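Local coordinates for DNA primase (Aquifex aeolicus, PDB 2AU3), which probably synthesises the short RNA primers that DNA polymerase extends during replication, using a zinc-binding domain and a TOPRIM-containing RNA polymerase core, at residues A[149-154]-A[180-185]; A[290-295]-A[316-321]. All coordinates share one frame; numbering follows the deposited sequence.

Contact 1 of 2, residues A[149-154]-A[180-185]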
loop_
_atom_site.group_PDB
_atom_site.type_symbol
_atom_site.label_atom_id
_atom_site.label_comp_id
_atom_site.label_asym_id
_atom_site.label_seq_id
_atom_site.Cartn_x
_atom_site.Cartn_y
_atom_site.Cartn_z
ATOM N N PRO A 149 -7.993 -10.454 16.871
ATOM C CA PRO A 149 -8.405 -11.608 17.672
ATOM C C PRO A 149 -9.603 -11.357 18.580
ATOM O O PRO A 149 -10.232 -12.331 18.974
ATOM C CB PRO A 149 -7.170 -11.895 18.543
ATOM C CG PRO A 149 -6.507 -10.500 18.735
ATOM C CD PRO A 149 -6.905 -9.690 17.506
ATOM N N SER A 150 -9.898 -10.108 18.928
ATOM C CA SER A 150 -10.836 -9.836 20.020
ATOM C C SER A 150 -11.259 -8.375 20.002
ATOM O O SER A 150 -10.413 -7.491 19.950
ATOM C CB SER A 150 -10.179 -10.203 21.377
ATOM O OG SER A 150 -10.830 -9.594 22.505
ATOM N N SER A 151 -12.560 -8.120 20.069
ATOM C CA SER A 151 -13.042 -6.750 20.201
ATOM C C SER A 151 -12.689 -6.184 21.583
ATOM O O SER A 151 -12.223 -5.051 21.699
ATOM C CB SER A 151 -14.543 -6.676 19.975
ATOM O OG SER A 151 -14.881 -6.992 18.638
ATOM N N GLU A 152 -12.899 -6.982 22.624
ATOM C CA GLU A 152 -12.632 -6.513 23.987
ATOM C C GLU A 152 -11.140 -6.182 24.213
ATOM O O GLU A 152 -10.807 -5.170 24.864
ATOM C CB GLU A 152 -13.197 -7.485 25.025
ATOM C CG GLU A 152 -14.732 -7.536 25.028
ATOM C CD GLU A 152 -15.384 -6.194 25.387
ATOM O OE1 GLU A 152 -14.875 -5.500 26.285
ATOM O OE2 GLU A 152 -16.410 -5.824 24.772
ATOM N N ALA A 153 -10.249 -6.990 23.632
ATOM C CA ALA A 153 -8.810 -6.710 23.703
ATOM C C ALA A 153 -8.486 -5.354 23.039
ATOM O O ALA A 153 -7.756 -4.544 23.605
ATOM C CB ALA A 153 -8.002 -7.830 23.039
ATOM N N LEU A 154 -9.016 -5.136 21.837
ATOM C CA LEU A 154 -8.822 -3.875 21.098
ATOM C C LEU A 154 -9.375 -2.689 21.905
ATOM O O LEU A 154 -8.720 -1.656 22.036
ATOM C CB LEU A 154 -9.511 -3.955 19.720
ATOM C CG LEU A 154 -9.610 -2.710 18.812
ATOM C CD1 LEU A 154 -8.268 -2.007 18.615
ATOM C CD2 LEU A 154 -10.192 -3.073 17.464
ATOM N N VAL A 180 -20.854 -0.722 23.975
ATOM C CA VAL A 180 -20.200 -2.009 23.677
ATOM C C VAL A 180 -19.785 -2.025 22.214
ATOM O O VAL A 180 -20.521 -1.540 21.358
ATOM C CB VAL A 180 -21.112 -3.219 23.969
ATOM C CG1 VAL A 180 -20.425 -4.518 23.546
ATOM C CG2 VAL A 180 -21.490 -3.272 25.462
ATOM N N TYR A 181 -18.612 -2.596 21.933
ATOM C CA TYR A 181 -18.005 -2.470 20.617
ATOM C C TYR A 181 -17.604 -3.809 19.982
ATOM O O TYR A 181 -17.177 -4.751 20.662
ATOM C CB TYR A 181 -16.821 -1.496 20.663
ATOM C CG TYR A 181 -17.206 -0.134 21.197
ATOM C CD1 TYR A 181 -17.838 0.807 20.375
ATOM C CD2 TYR A 181 -17.001 0.197 22.539
ATOM C CE1 TYR A 181 -18.228 2.051 20.872
ATOM C CE2 TYR A 181 -17.392 1.440 23.042
ATOM C CZ TYR A 181 -17.992 2.366 22.193
ATOM O OH TYR A 181 -18.387 3.604 22.671
ATOM N N ARG A 182 -17.785 -3.885 18.673
ATOM C CA ARG A 182 -17.290 -4.997 17.899
ATOM C C ARG A 182 -16.385 -4.495 16.773
ATOM O O ARG A 182 -16.747 -3.620 15.992
ATOM C CB ARG A 182 -18.442 -5.832 17.336
ATOM C CG ARG A 182 -17.982 -7.107 16.650
ATOM C CD ARG A 182 -19.126 -8.035 16.284
ATOM N NE ARG A 182 -19.610 -7.788 14.937
ATOM C CZ ARG A 182 -20.802 -7.304 14.639
ATOM N NH1 ARG A 182 -21.665 -6.990 15.594
ATOM N NH2 ARG A 182 -21.132 -7.128 13.367
ATOM N N ASP A 183 -15.199 -5.071 16.717
ATOM C CA ASP A 183 -14.207 -4.732 15.725
ATOM C C ASP A 183 -14.756 -5.121 14.370
ATOM O O ASP A 183 -15.130 -6.264 14.158
ATOM C CB ASP A 183 -12.949 -5.550 16.002
ATOM C CG ASP A 183 -11.781 -5.179 15.102
ATOM O OD1 ASP A 183 -11.940 -4.352 14.165
ATOM O OD2 ASP A 183 -10.661 -5.690 15.262
ATOM N N LEU A 184 -14.783 -4.172 13.449
ATOM C CA LEU A 184 -15.193 -4.453 12.079
ATOM C C LEU A 184 -14.373 -5.606 11.448
ATOM O O LEU A 184 -14.901 -6.414 10.677
ATOM C CB LEU A 184 -15.057 -3.184 11.233
ATOM C CG LEU A 184 -15.360 -3.258 9.731
ATOM C CD1 LEU A 184 -16.848 -3.568 9.497
ATOM C CD2 LEU A 184 -14.942 -1.966 9.005
ATOM N N PHE A 185 -13.106 -5.695 11.824
ATOM C CA PHE A 185 -12.175 -6.654 11.238
ATOM C C PHE A 185 -12.029 -7.952 12.035
ATOM O O PHE A 185 -11.176 -8.791 11.707
ATOM C CB PHE A 185 -10.821 -5.981 11.068
ATOM C CG PHE A 185 -10.870 -4.826 10.146
ATOM C CD1 PHE A 185 -10.888 -5.034 8.773
ATOM C CD2 PHE A 185 -10.982 -3.533 10.631
ATOM C CE1 PHE A 185 -10.977 -3.967 7.900
ATOM C CE2 PHE A 185 -11.066 -2.445 9.751
ATOM C CZ PHE A 185 -11.059 -2.665 8.398
HETATM O O HOH W 1 -9.651 -7.313 17.345
#
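S151, in the first turn of a helix, meets the backbone of D183 in a short strand. The OG of S151 accepts a nearly straight hydrogen bond from D183 N, at 2.7 Å. That OG lies anti to its own carbonyl carbon (chi1 -66°), which turns it to the strand. S151 CB rests 3.3 Å from Y181 O.

D183 answers from the strand with its side chain. Its CB lies 3.6 Å from S151 OG. Its CG and OD2 both come against the methyl CD2 of L154, and OD2 is 3.5 Å from that carbon. The two side chains cross at about a right angle. OD1 stays with its own segment and accepts at 2.9 Å from F185 N, two residues on, which comes from above the carboxylate plane. This is an Asx turn, formed where the chain leaves strand 182-183. OD2 takes a hydrogen bond from a water that also donates to S150 O, and a further one with Y116 OH. The carboxylate is buried, and these partners satisfy it. Replacing D183 by an alanine removes the carboxylate and would probably leave F185 N, Y116 OH and the water without this partner, with a gap beside L154 CD2.

S150 is the N-cap of the helix, and its OG accepts from A153 N at 2.9 Å.

The contact lies in the N-terminal part of the catalytic core. It sets the start of helix 151-161 against strand 182-183, which pairs with strand 173-174. L154 also packs on L173 of that strand and on V112 and F115 of helix 101-122.

Contact 2 of 2, residues A[290-295]-A[316-321]; sequences VYILYD and VEVYPV
V290, Y291 and I292 pair in parallel with V318, Y319 and P320. Four backbone hydrogen bonds join the strands: V290 N to E317 O, Y319 N to V290 O, I292 N to Y319 O, and V321 N to I292 O, the last 2.8 Å long. Y319 O also receives the CA-H of Y291.

The aromatic contact is an offset stack of Y291 and Y319, with centroids 4.5 Å apart and planes at 14°. The slip puts Y319 CB over the Y291 face, a CH-pi contact 3.6 Å from the centroid. Y291 OH in turn lies over the rim of the Y319 ring. V321 CG2 meets the edge of the Y291 ring.

Aliphatic pairs lie on both faces. Beside the tyrosines, L293 CD1 meets V321 CG1. On the face of V290, I292 and V318, I292 CD1 presses on V318 CG1 at 3.4 Å, a tight fit. V290 CG2 meets V316 CG1 at 3.6 Å.

One water donates to both Y294 O and V321 O. D295, just past the strand, is a predicted magnesium ligand.

Strand 289-293, helix 298-313 and strand 317-321 form a beta-alpha-beta crossover of the TOPRIM fold. M304 and L311 of the helix cover the I292 and V318 face. I345 of helix 338-347 packs on Y291 and V321.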
loop_
_atom_site.group_PDB
_atom_site.type_symbol
_atom_site.label_atom_id
_atom_site.label_comp_id
_atom_site.label_asym_id
_atom_site.label_seq_id
_atom_site.Cartn_x
_atom_site.Cartn_y
_atom_site.Cartn_z
ATOM N N VAL A 290 3.469 2.114 -16.920
ATOM C CA VAL A 290 2.819 1.156 -16.067
ATOM C C VAL A 290 2.590 -0.127 -16.816
ATOM O O VAL A 290 1.913 -0.165 -17.840
ATOM C CB VAL A 290 1.495 1.689 -15.495
ATOM C CG1 VAL A 290 0.680 0.559 -14.849
ATOM C CG2 VAL A 290 1.783 2.813 -14.462
ATOM N N TYR A 291 3.108 -1.200 -16.234
ATOM C CA TYR A 291 2.785 -2.545 -16.651
ATOM C C TYR A 291 1.585 -3.061 -15.862
ATOM O O TYR A 291 1.540 -2.947 -14.645
ATOM C CB TYR A 291 4.006 -3.434 -16.392
ATOM C CG TYR A 291 5.131 -3.125 -17.332
ATOM C CD1 TYR A 291 5.814 -1.918 -17.268
ATOM C CD2 TYR A 291 5.496 -4.042 -18.317
ATOM C CE1 TYR A 291 6.864 -1.641 -18.161
ATOM C CE2 TYR A 291 6.515 -3.791 -19.176
ATOM C CZ TYR A 291 7.189 -2.590 -19.116
ATOM O OH TYR A 291 8.181 -2.353 -20.044
ATOM N N ILE A 292 0.592 -3.587 -16.552
ATOM C CA ILE A 292 -0.610 -4.037 -15.860
ATOM C C ILE A 292 -0.577 -5.557 -15.893
ATOM O O ILE A 292 -0.348 -6.164 -16.949
ATOM C CB ILE A 292 -1.905 -3.530 -16.525
ATOM C CG1 ILE A 292 -1.829 -2.060 -16.869
ATOM C CG2 ILE A 292 -3.149 -3.815 -15.636
ATOM C CD1 ILE A 292 -2.949 -1.651 -17.799
ATOM N N LEU A 293 -0.783 -6.155 -14.727
ATOM C CA LEU A 293 -0.639 -7.585 -14.577
ATOM C C LEU A 293 -1.792 -8.121 -13.803
ATOM O O LEU A 293 -1.729 -8.229 -12.567
ATOM C CB LEU A 293 0.678 -7.892 -13.846
ATOM C CG LEU A 293 1.022 -9.358 -13.549
ATOM C CD1 LEU A 293 1.417 -10.138 -14.798
ATOM C CD2 LEU A 293 2.132 -9.394 -12.554
ATOM N N TYR A 294 -2.874 -8.431 -14.507
ATOM C CA TYR A 294 -4.074 -8.911 -13.870
ATOM C C TYR A 294 -4.170 -10.420 -14.154
ATOM O O TYR A 294 -3.327 -10.973 -14.864
ATOM C CB TYR A 294 -5.291 -8.147 -14.405
ATOM C CG TYR A 294 -5.465 -6.708 -13.868
ATOM C CD1 TYR A 294 -4.505 -6.106 -13.039
ATOM C CD2 TYR A 294 -6.594 -5.965 -14.211
ATOM C CE1 TYR A 294 -4.685 -4.809 -12.565
ATOM C CE2 TYR A 294 -6.788 -4.678 -13.732
ATOM C CZ TYR A 294 -5.821 -4.103 -12.927
ATOM O OH TYR A 294 -6.034 -2.832 -12.477
ATOM N N ASP A 295 -5.148 -11.091 -13.564
ATOM C CA ASP A 295 -5.303 -12.535 -13.759
ATOM C C ASP A 295 -5.400 -12.934 -15.241
ATOM O O ASP A 295 -5.987 -12.223 -16.056
ATOM C CB ASP A 295 -6.539 -13.043 -13.008
ATOM C CG ASP A 295 -6.389 -12.964 -11.510
ATOM O OD1 ASP A 295 -5.237 -12.861 -11.015
ATOM O OD2 ASP A 295 -7.384 -13.006 -10.736
ATOM N N VAL A 316 -0.030 8.150 -18.877
ATOM C CA VAL A 316 0.907 7.081 -18.667
ATOM C C VAL A 316 0.940 6.209 -19.930
ATOM O O VAL A 316 -0.085 6.013 -20.568
ATOM C CB VAL A 316 0.519 6.261 -17.415
ATOM C CG1 VAL A 316 1.481 5.143 -17.187
ATOM C CG2 VAL A 316 0.500 7.185 -16.177
ATOM N N GLU A 317 2.115 5.699 -20.277
ATOM C CA GLU A 317 2.231 4.654 -21.298
ATOM C C GLU A 317 1.957 3.310 -20.661
ATOM O O GLU A 317 2.485 2.994 -19.592
ATOM C CB GLU A 317 3.640 4.589 -21.834
ATOM C CG GLU A 317 4.056 5.721 -22.729
ATOM C CD GLU A 317 5.185 5.261 -23.614
ATOM O OE1 GLU A 317 6.287 4.964 -23.068
ATOM O OE2 GLU A 317 4.947 5.128 -24.831
ATOM N N VAL A 318 1.153 2.511 -21.329
ATOM C CA VAL A 318 0.637 1.288 -20.735
ATOM C C VAL A 318 1.211 0.084 -21.467
ATOM O O VAL A 318 1.273 0.081 -22.706
ATOM C CB VAL A 318 -0.899 1.274 -20.795
ATOM C CG1 VAL A 318 -1.432 -0.044 -20.339
ATOM C CG2 VAL A 318 -1.490 2.413 -19.929
ATOM N N TYR A 319 1.648 -0.912 -20.684
ATOM C CA TYR A 319 2.175 -2.193 -21.163
ATOM C C TYR A 319 1.426 -3.360 -20.512
ATOM O O TYR A 319 1.785 -3.799 -19.408
ATOM C CB TYR A 319 3.629 -2.326 -20.761
ATOM C CG TYR A 319 4.551 -1.315 -21.375
ATOM C CD1 TYR A 319 5.474 -1.697 -22.337
ATOM C CD2 TYR A 319 4.495 0.026 -21.002
ATOM C CE1 TYR A 319 6.341 -0.775 -22.907
ATOM C CE2 TYR A 319 5.365 0.948 -21.539
ATOM C CZ TYR A 319 6.278 0.543 -22.502
ATOM O OH TYR A 319 7.107 1.463 -23.086
ATOM N N PRO A 320 0.370 -3.846 -21.167
ATOM C CA PRO A 320 -0.366 -5.005 -20.663
ATOM C C PRO A 320 0.502 -6.259 -20.601
ATOM O O PRO A 320 1.224 -6.601 -21.528
ATOM C CB PRO A 320 -1.490 -5.185 -21.702
ATOM C CG PRO A 320 -1.660 -3.785 -22.275
ATOM C CD PRO A 320 -0.221 -3.308 -22.416
ATOM N N VAL A 321 0.400 -6.972 -19.494
ATOM C CA VAL A 321 1.186 -8.184 -19.347
ATOM C C VAL A 321 0.153 -9.270 -19.276
ATOM O O VAL A 321 -0.721 -9.234 -18.410
ATOM C CB VAL A 321 2.033 -8.176 -18.059
ATOM C CG1 VAL A 321 2.918 -9.447 -17.948
ATOM C CG2 VAL A 321 2.914 -6.895 -17.999
HETATM O O HOH W 2 -2.503 -10.919 -17.199
#

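How the contacts relate
From the N terminus, the chain passes through the zinc-binding domain before it reaches contact 1. There the segment 180-185 returns to 149-154 and closes a loop of 25 intervening residues, about half of them helical. The chain then runs through the antiparallel strands 188-194 and 200-207 and enters the TOPRIM part. Contact 2 closes a second loop of 20 residues, most of them in helix 298-313. The two loops are in series and neither nest nor cross. The nearest atoms of contact 1 and contact 2 are about 21 Å apart. Contact 1 ties a helix to a two-stranded sheet; contact 2 joins the edge strand 317-321 to the TOPRIM sheet.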